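Side-chain contacts in beta-lactamase-like protein (Koribacter versatilis, PDB 6B9V), which probably hydrolyses diphosphate bonds, cleaving reactive FAD photoproducts with a two-manganese centre of the metallo-beta-lactamase fold: residues I74-G79 against R114-V119; A81-G86 against L176-S181; V156-I159 against E164-G167. One frame throughout, in Å; residues are numbered along the deposited sequence.

Contact 1: residues I74-G79 against R114-V119; sequences IVYTHG and RVLKHV. With MN (manganese (II) ion), chain D.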
loop_
_atom_site.group_PDB
_atom_site.type_symbol
_atom_site.label_atom_id
_atom_site.label_comp_id
_atom_site.label_asym_id
_atom_site.label_seq_id
_atom_site.Cartn_x
_atom_site.Cartn_y
_atom_site.Cartn_z
ATOM N N ILE A 74 5.408 1.379 -17.455
ATOM C CA ILE A 74 4.903 0.361 -16.544
ATOM C C ILE A 74 4.223 -0.738 -17.348
ATOM O O ILE A 74 3.412 -0.464 -18.240
ATOM C CB ILE A 74 3.910 0.955 -15.519
ATOM C CG1 ILE A 74 4.600 2.061 -14.712
ATOM C CG2 ILE A 74 3.331 -0.158 -14.614
ATOM C CD1 ILE A 74 3.696 2.832 -13.789
ATOM N N VAL A 75 4.564 -1.979 -17.038
ATOM C CA VAL A 75 4.016 -3.133 -17.744
ATOM C C VAL A 75 3.290 -4.039 -16.745
ATOM O O VAL A 75 3.850 -4.352 -15.697
ATOM C CB VAL A 75 5.132 -3.925 -18.459
ATOM C CG1 VAL A 75 4.550 -5.139 -19.178
ATOM C CG2 VAL A 75 5.850 -3.035 -19.465
ATOM N N TYR A 76 2.062 -4.454 -17.060
ATOM C CA TYR A 76 1.292 -5.304 -16.149
ATOM C C TYR A 76 1.219 -6.775 -16.560
ATOM O O TYR A 76 0.987 -7.089 -17.734
ATOM C CB TYR A 76 -0.137 -4.764 -16.006
ATOM C CG TYR A 76 -0.181 -3.514 -15.150
ATOM C CD1 TYR A 76 -0.107 -2.253 -15.729
ATOM C CD2 TYR A 76 -0.269 -3.601 -13.770
ATOM C CE1 TYR A 76 -0.131 -1.096 -14.947
ATOM C CE2 TYR A 76 -0.285 -2.463 -12.980
ATOM C CZ TYR A 76 -0.232 -1.207 -13.578
ATOM O OH TYR A 76 -0.247 -0.059 -12.801
ATOM N N THR A 77 1.376 -7.669 -15.579
ATOM C CA THR A 77 1.123 -9.099 -15.811
ATOM C C THR A 77 -0.388 -9.415 -15.812
ATOM O O THR A 77 -0.876 -10.165 -16.673
ATOM C CB THR A 77 1.823 -9.979 -14.745
ATOM O OG1 THR A 77 1.346 -9.622 -13.442
ATOM C CG2 THR A 77 3.339 -9.811 -14.806
ATOM N N HIS A 78 -1.122 -8.839 -14.850
ATOM C CA HIS A 78 -2.562 -9.055 -14.724
ATOM C C HIS A 78 -3.140 -8.107 -13.679
ATOM O O HIS A 78 -2.409 -7.300 -13.100
ATOM C CB HIS A 78 -2.913 -10.522 -14.363
ATOM C CG HIS A 78 -2.447 -10.967 -13.006
ATOM N ND1 HIS A 78 -1.136 -10.839 -12.580
ATOM C CD2 HIS A 78 -3.093 -11.607 -11.997
ATOM C CE1 HIS A 78 -1.009 -11.353 -11.375
ATOM N NE2 HIS A 78 -2.182 -11.825 -10.993
ATOM N N GLY A 79 -4.442 -8.229 -13.434
ATOM C CA GLY A 79 -5.180 -7.215 -12.686
ATOM C C GLY A 79 -5.535 -7.474 -11.233
ATOM O O GLY A 79 -6.307 -6.706 -10.641
ATOM N N ARG A 114 -9.260 -3.251 -18.274
ATOM C CA ARG A 114 -10.642 -3.151 -17.780
ATOM C C ARG A 114 -10.679 -2.957 -16.251
ATOM O O ARG A 114 -11.396 -2.066 -15.715
ATOM C CB ARG A 114 -11.435 -4.409 -18.174
ATOM C CG ARG A 114 -12.949 -4.250 -18.253
ATOM C CD ARG A 114 -13.659 -5.622 -18.287
ATOM N NE ARG A 114 -13.026 -6.568 -19.211
ATOM C CZ ARG A 114 -13.293 -7.870 -19.263
ATOM N NH1 ARG A 114 -14.192 -8.406 -18.448
ATOM N NH2 ARG A 114 -12.659 -8.644 -20.138
ATOM N N VAL A 115 -9.906 -3.787 -15.553
ATOM C CA VAL A 115 -9.845 -3.667 -14.095
ATOM C C VAL A 115 -9.213 -2.341 -13.642
ATOM O O VAL A 115 -9.729 -1.678 -12.732
ATOM C CB VAL A 115 -9.062 -4.853 -13.470
ATOM C CG1 VAL A 115 -8.901 -4.656 -11.967
ATOM C CG2 VAL A 115 -9.762 -6.179 -13.786
ATOM N N LEU A 116 -8.102 -1.951 -14.258
ATOM C CA LEU A 116 -7.446 -0.684 -13.909
ATOM C C LEU A 116 -8.352 0.540 -14.099
ATOM O O LEU A 116 -8.426 1.415 -13.221
ATOM C CB LEU A 116 -6.165 -0.480 -14.728
ATOM C CG LEU A 116 -4.952 -1.351 -14.383
ATOM C CD1 LEU A 116 -3.857 -1.151 -15.424
ATOM C CD2 LEU A 116 -4.413 -1.033 -12.985
ATOM N N LYS A 117 -9.029 0.614 -15.241
ATOM C CA LYS A 117 -9.892 1.759 -15.510
ATOM C C LYS A 117 -11.083 1.769 -14.562
ATOM O O LYS A 117 -11.577 2.840 -14.189
ATOM C CB LYS A 117 -10.372 1.758 -16.962
ATOM C CG LYS A 117 -9.254 2.049 -17.951
ATOM C CD LYS A 117 -9.796 2.174 -19.364
ATOM C CE LYS A 117 -8.748 2.756 -20.298
ATOM N NZ LYS A 117 -9.243 2.835 -21.700
ATOM N N HIS A 118 -11.548 0.583 -14.175
ATOM C CA HIS A 118 -12.667 0.527 -13.237
ATOM C C HIS A 118 -12.246 0.965 -11.827
ATOM O O HIS A 118 -12.825 1.892 -11.245
ATOM C CB HIS A 118 -13.258 -0.886 -13.207
ATOM C CG HIS A 118 -14.316 -1.075 -12.169
ATOM N ND1 HIS A 118 -15.631 -0.720 -12.373
ATOM C CD2 HIS A 118 -14.251 -1.578 -10.913
ATOM C CE1 HIS A 118 -16.334 -1.003 -11.290
ATOM N NE2 HIS A 118 -15.520 -1.525 -10.390
ATOM N N VAL A 119 -11.224 0.304 -11.292
ATOM C CA VAL A 119 -10.745 0.563 -9.942
ATOM C C VAL A 119 -10.212 1.984 -9.799
ATOM O O VAL A 119 -10.467 2.648 -8.797
ATOM C CB VAL A 119 -9.638 -0.429 -9.533
ATOM C CG1 VAL A 119 -8.987 -0.010 -8.217
ATOM C CG2 VAL A 119 -10.199 -1.845 -9.419
HETATM MN MN MN D . -2.893 -13.201 -9.367
#
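Y76 and L116 meet ring to methyl in a CH-pi contact. The first bond of the Y76 side chain heads toward helix 110-119. Its CG lies beside the backbone N (chi1 -74°), and this swings one ring face toward the helix. On that face L116 CD1 sits off-centre, above the CD1-CE1 side of the ring. It is 3.9 Å from Y76 CD1 and 3.8 Å from Y76 CE1. Y76 CZ is the last ring atom it reaches. Beyond it, Y76 OH is hydrogen-bonded to OG1 of T55.

The second touch is smaller. V115 CG1 packs against the carbonyl oxygen of G79 at 3.6 Å, where the two backbones come close.

Between these points the chain carries H78 to a metal. H78 NE2 binds manganese at 2.2 Å. H78 ND1 donates in its ring plane to T77 OG1 (2.9 Å). This bond, with the metal on NE2, helps hold the ring's rotation. T77 OG1 also pairs with D54.

Strand 73-75 lies between strands 49-53 and 104-108, and Y76 follows its end. I84 of helix 81-84 touches Y76, V115 and L116. V115 also packs on Y122 of the second subunit.

Contact 2: residues A81-G86 against L176-S181; sequences ADHILG and LTDFSS. With MN (manganese (II) ion), chain C; MN (manganese (II) ion), chain D.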
loop_
_atom_site.group_PDB
_atom_site.type_symbol
_atom_site.label_atom_id
_atom_site.label_comp_id
_atom_site.label_asym_id
_atom_site.label_seq_id
_atom_site.Cartn_x
_atom_site.Cartn_y
_atom_site.Cartn_z
ATOM N N ALA A 81 -5.298 -7.538 -7.191
ATOM C CA ALA A 81 -5.009 -6.417 -6.304
ATOM C C ALA A 81 -3.539 -6.285 -5.903
ATOM O O ALA A 81 -3.009 -5.154 -5.828
ATOM C CB ALA A 81 -5.881 -6.525 -5.059
ATOM N N ASP A 82 -2.878 -7.421 -5.650
ATOM C CA ASP A 82 -1.486 -7.383 -5.230
ATOM C C ASP A 82 -0.543 -6.929 -6.353
ATOM O O ASP A 82 0.654 -6.728 -6.100
ATOM C CB ASP A 82 -1.027 -8.748 -4.651
ATOM C CG ASP A 82 -1.361 -9.949 -5.550
ATOM O OD1 ASP A 82 -2.478 -10.045 -6.094
ATOM O OD2 ASP A 82 -0.485 -10.829 -5.665
ATOM N N HIS A 83 -1.085 -6.719 -7.554
ATOM C CA HIS A 83 -0.290 -6.294 -8.710
ATOM C C HIS A 83 -0.677 -4.904 -9.229
ATOM O O HIS A 83 0.009 -4.354 -10.085
ATOM C CB HIS A 83 -0.426 -7.335 -9.839
ATOM C CG HIS A 83 0.023 -8.704 -9.426
ATOM N ND1 HIS A 83 1.278 -9.194 -9.727
ATOM C CD2 HIS A 83 -0.579 -9.650 -8.665
ATOM C CE1 HIS A 83 1.417 -10.394 -9.191
ATOM N NE2 HIS A 83 0.300 -10.700 -8.555
ATOM N N ILE A 84 -1.770 -4.342 -8.719
ATOM C CA ILE A 84 -2.247 -3.046 -9.243
ATOM C C ILE A 84 -2.485 -1.956 -8.193
ATOM O O ILE A 84 -2.454 -0.772 -8.548
ATOM C CB ILE A 84 -3.571 -3.185 -10.061
ATOM C CG1 ILE A 84 -4.764 -3.540 -9.162
ATOM C CG2 ILE A 84 -3.406 -4.185 -11.217
ATOM C CD1 ILE A 84 -6.133 -3.313 -9.816
ATOM N N LEU A 85 -2.706 -2.307 -6.923
ATOM C CA LEU A 85 -3.184 -1.250 -5.995
ATOM C C LEU A 85 -2.207 -0.076 -5.782
ATOM O O LEU A 85 -2.626 1.008 -5.341
ATOM C CB LEU A 85 -3.553 -1.850 -4.633
ATOM C CG LEU A 85 -4.929 -2.520 -4.607
ATOM C CD1 LEU A 85 -5.269 -3.079 -3.230
ATOM C CD2 LEU A 85 -6.045 -1.591 -5.118
ATOM N N GLY A 86 -0.930 -0.257 -6.119
ATOM C CA GLY A 86 0.064 0.806 -5.952
ATOM C C GLY A 86 0.067 1.919 -7.003
ATOM O O GLY A 86 0.864 2.902 -6.946
ATOM N N LEU A 176 7.993 -14.544 -14.954
ATOM C CA LEU A 176 6.697 -15.222 -14.999
ATOM C C LEU A 176 6.153 -15.443 -13.601
ATOM O O LEU A 176 6.656 -16.290 -12.871
ATOM C CB LEU A 176 6.799 -16.586 -15.685
ATOM C CG LEU A 176 6.711 -16.658 -17.208
ATOM C CD1 LEU A 176 7.917 -16.042 -17.850
ATOM C CD2 LEU A 176 6.569 -18.124 -17.600
ATOM N N THR A 177 5.110 -14.725 -13.235
ATOM C CA THR A 177 4.540 -14.900 -11.900
ATOM C C THR A 177 3.074 -15.295 -12.016
ATOM O O THR A 177 2.490 -15.180 -13.099
ATOM C CB THR A 177 4.694 -13.616 -11.054
ATOM O OG1 THR A 177 4.219 -13.864 -9.724
ATOM C CG2 THR A 177 3.920 -12.447 -11.682
ATOM N N ASP A 178 2.489 -15.773 -10.910
ATOM C CA ASP A 178 1.056 -16.078 -10.854
ATOM C C ASP A 178 0.612 -17.036 -11.960
ATOM O O ASP A 178 -0.276 -16.720 -12.760
ATOM C CB ASP A 178 0.219 -14.794 -10.932
ATOM C CG ASP A 178 0.378 -13.901 -9.694
ATOM O OD1 ASP A 178 -0.593 -13.748 -8.919
ATOM O OD2 ASP A 178 1.475 -13.365 -9.510
ATOM N N PHE A 179 1.233 -18.203 -12.032
ATOM C CA PHE A 179 0.727 -19.210 -12.956
ATOM C C PHE A 179 0.576 -20.524 -12.236
ATOM O O PHE A 179 1.325 -20.812 -11.282
ATOM C CB PHE A 179 1.647 -19.396 -14.178
ATOM C CG PHE A 179 2.998 -19.971 -13.843
ATOM C CD1 PHE A 179 3.185 -21.347 -13.746
ATOM C CD2 PHE A 179 4.086 -19.134 -13.638
ATOM C CE1 PHE A 179 4.432 -21.876 -13.423
ATOM C CE2 PHE A 179 5.342 -19.654 -13.330
ATOM C CZ PHE A 179 5.510 -21.028 -13.204
ATOM N N SER A 180 -0.388 -21.301 -12.709
ATOM C CA SER A 180 -0.527 -22.696 -12.312
ATOM C C SER A 180 0.005 -23.589 -13.426
ATOM O O SER A 180 0.384 -24.729 -13.181
ATOM C CB SER A 180 -1.982 -23.030 -11.979
ATOM O OG SER A 180 -2.885 -22.594 -12.985
ATOM N N SER A 181 0.041 -23.082 -14.653
ATOM C CA SER A 181 0.648 -23.859 -15.744
ATOM C C SER A 181 1.121 -22.961 -16.886
ATOM O O SER A 181 0.703 -21.797 -17.010
ATOM C CB SER A 181 -0.321 -24.923 -16.277
ATOM O OG SER A 181 -1.453 -24.350 -16.914
HETATM MN MN MN C . -0.245 -12.360 -7.250
HETATM MN MN MN D . -2.893 -13.201 -9.367
#
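D82 and H83 close the HxHxDH motif of the metallo-beta-lactamase fold, and here they meet D178 across the two-manganese site. The segments are joined mainly through metal. D82 OD2, H83 NE2 and D178 OD1 each lie 2.2 Å from the same manganese. H231 is another ligand of that ion. D82 CG stands between its own backbone N and carbonyl carbon (chi1 50°), which brings OD2 to the metal. D82 OD2 and D178 OD1 come from nearly opposite sides of the ion. H83 NE2 enters roughly at right angles to both. The two carboxylate oxygens are 4.4 Å apart, D82 OD2 to D178 OD1, with the ion between them.

D178 OD1 is also the bridge. It binds the second manganese at 2.4 Å, and the two ions are 3.5 Å apart. H78, H80 and H160 complete the protein side of that second site.

The H83 ring and the D178 carboxylate approach head-on, with planes 77° apart. H83 CE1 passes near D178 OD2, but the place of that oxygen is less sure. T177 CG2 lies 4.1 Å from H83 CE1. Behind the ring, H83 ND1 is hydrogen-bonded to D54 OD2. This second-shell bond helps set the rotation that points NE2 at the ion.

The 81-86 side begins with one loosely hydrogen-bonded helical turn. Its I84 rests on V115 and L116 of helix 110-119. The 176-181 side leaves the end of strand 173-176. L176 pairs with F197 of strand 195-199, and F179 packs on L198 of that strand and on V158 of strand 151-160. A classic beta bulge puts S180 and S181 opposite I159.

Contact 3: residues V156-I159 against E164-G167; sequences VPVI and EIYG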
loop_
_atom_site.group_PDB
_atom_site.type_symbol
_atom_site.label_atom_id
_atom_site.label_comp_id
_atom_site.label_asym_id
_atom_site.label_seq_id
_atom_site.Cartn_x
_atom_site.Cartn_y
_atom_site.Cartn_z
ATOM N N VAL A 156 4.395 -13.461 -22.789
ATOM C CA VAL A 156 4.422 -14.910 -22.729
ATOM C C VAL A 156 3.166 -15.382 -22.021
ATOM O O VAL A 156 3.034 -15.193 -20.817
ATOM C CB VAL A 156 5.662 -15.426 -21.974
ATOM C CG1 VAL A 156 5.655 -16.971 -21.913
ATOM C CG2 VAL A 156 6.933 -14.911 -22.637
ATOM N N PRO A 157 2.223 -15.958 -22.770
ATOM C CA PRO A 157 0.981 -16.386 -22.117
ATOM C C PRO A 157 1.232 -17.456 -21.067
ATOM O O PRO A 157 1.939 -18.423 -21.349
ATOM C CB PRO A 157 0.144 -16.938 -23.272
ATOM C CG PRO A 157 0.730 -16.273 -24.534
ATOM C CD PRO A 157 2.189 -16.133 -24.236
ATOM N N VAL A 158 0.686 -17.265 -19.868
ATOM C CA VAL A 158 0.659 -18.328 -18.870
ATOM C C VAL A 158 -0.768 -18.454 -18.317
ATOM O O VAL A 158 -1.591 -17.549 -18.493
ATOM C CB VAL A 158 1.678 -18.090 -17.721
ATOM C CG1 VAL A 158 3.115 -18.051 -18.275
ATOM C CG2 VAL A 158 1.387 -16.798 -16.936
ATOM N N ILE A 159 -1.055 -19.581 -17.670
ATOM C CA ILE A 159 -2.395 -19.851 -17.159
ATOM C C ILE A 159 -2.421 -19.737 -15.630
ATOM O O ILE A 159 -1.685 -20.426 -14.935
ATOM C CB ILE A 159 -2.880 -21.237 -17.599
ATOM C CG1 ILE A 159 -2.894 -21.316 -19.126
ATOM C CG2 ILE A 159 -4.275 -21.526 -17.032
ATOM C CD1 ILE A 159 -3.805 -20.281 -19.776
ATOM N N GLU A 164 -6.026 -16.727 -18.640
ATOM C CA GLU A 164 -4.734 -16.454 -19.300
ATOM C C GLU A 164 -4.219 -15.062 -18.915
ATOM O O GLU A 164 -4.948 -14.080 -19.014
ATOM C CB GLU A 164 -4.836 -16.563 -20.824
ATOM C CG GLU A 164 -3.497 -16.291 -21.535
ATOM C CD GLU A 164 -3.600 -16.282 -23.054
ATOM O OE1 GLU A 164 -3.647 -17.371 -23.658
ATOM O OE2 GLU A 164 -3.618 -15.185 -23.647
ATOM N N ILE A 165 -2.970 -14.991 -18.461
ATOM C CA ILE A 165 -2.313 -13.714 -18.145
ATOM C C ILE A 165 -0.947 -13.711 -18.841
ATOM O O ILE A 165 -0.626 -14.650 -19.571
ATOM C CB ILE A 165 -2.138 -13.489 -16.612
ATOM C CG1 ILE A 165 -1.122 -14.467 -16.022
ATOM C CG2 ILE A 165 -3.486 -13.613 -15.899
ATOM C CD1 ILE A 165 -0.587 -14.038 -14.632
ATOM N N TYR A 166 -0.151 -12.667 -18.623
ATOM C CA TYR A 166 1.173 -12.581 -19.254
ATOM C C TYR A 166 2.341 -12.621 -18.282
ATOM O O TYR A 166 2.313 -11.998 -17.215
ATOM C CB TYR A 166 1.311 -11.285 -20.072
ATOM C CG TYR A 166 0.576 -11.283 -21.396
ATOM C CD1 TYR A 166 0.466 -12.439 -22.160
ATOM C CD2 TYR A 166 -0.008 -10.120 -21.878
ATOM C CE1 TYR A 166 -0.212 -12.435 -23.376
ATOM C CE2 TYR A 166 -0.688 -10.105 -23.089
ATOM C CZ TYR A 166 -0.784 -11.264 -23.832
ATOM O OH TYR A 166 -1.461 -11.243 -25.034
ATOM N N GLY A 167 3.393 -13.320 -18.688
ATOM C CA GLY A 167 4.722 -13.071 -18.167
ATOM C C GLY A 167 5.448 -12.359 -19.296
ATOM O O GLY A 167 4.846 -12.111 -20.333
#
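V156 and G167 are tied by a reciprocal pair of backbone bonds. V156 N donates to G167 O (2.8 Å), and G167 N donates to V156 O (2.9 Å). In the first of these the donor stands 44° out of the carbonyl plane, off a lone pair. V158 and I165 form the second such pair. V158 N reaches I165 O at 2.9 Å, and I165 N reaches V158 O at 2.9 Å. The last bond runs almost in line with the C=O bond, at 164°.

Three oxygens have a weaker second partner. V156 O takes a CA-H contact from Y166, I165 O one from P157, and V158 O one from E164.

The strands form the antiparallel hairpin 151-160/163-170, whose turn is next to the manganese ligand H160. P157 and Y166 are a non-hydrogen-bonded pair, so the missing N-H of the proline costs no cross-strand bond. P157 O is hydrogen-bonded to S186 OG, and Y166 N probably bonds T77 O. At the other non-hydrogen-bonded pair, I159 O receives S180 OG and probably S180 N. I159 N probably donates to S181 O.

P157, I159, E164 and Y166 share one face of the hairpin. P157 CA lies at the edge of the Y166 ring, in its plane, and P157 CG is 4.1 Å from Y166 CE1. E164 CG is anti to the backbone N and the chain runs extended, which lays CD against P157 CB (3.8 Å). I159 CD1 bends back to E164 CB (4.0 Å). V156, V158 and I165 are on the other face. I165 CG1 stands between its own backbone N and carbonyl carbon (chi1 68°) and meets V158 CG2 at 3.5 Å. I165 also touches H78 and H160.

From the N terminus, contact 1 opens at 74-79 and contact 2 opens just after it, at 81-86. Contact 1 closes first, at 114-119, bringing helix 110-119 back to the end of strand 73-75. Contact 2 stays open until 176-181, so the two cross. Contact 3 opens and closes within that longer span and forms a short hairpin. Contacts 1 and 3 are in series. Contact 1 belongs to the sheet of strand 73-75, and contact 3 to the other sheet. They touch where H78 CB packs on I165 CG2. Contact 2 joins the helix that follows strand 73-75 to the loop after strand 173-176 of the other sheet. It meets contact 3 through L176 CD2 and V158 CG1.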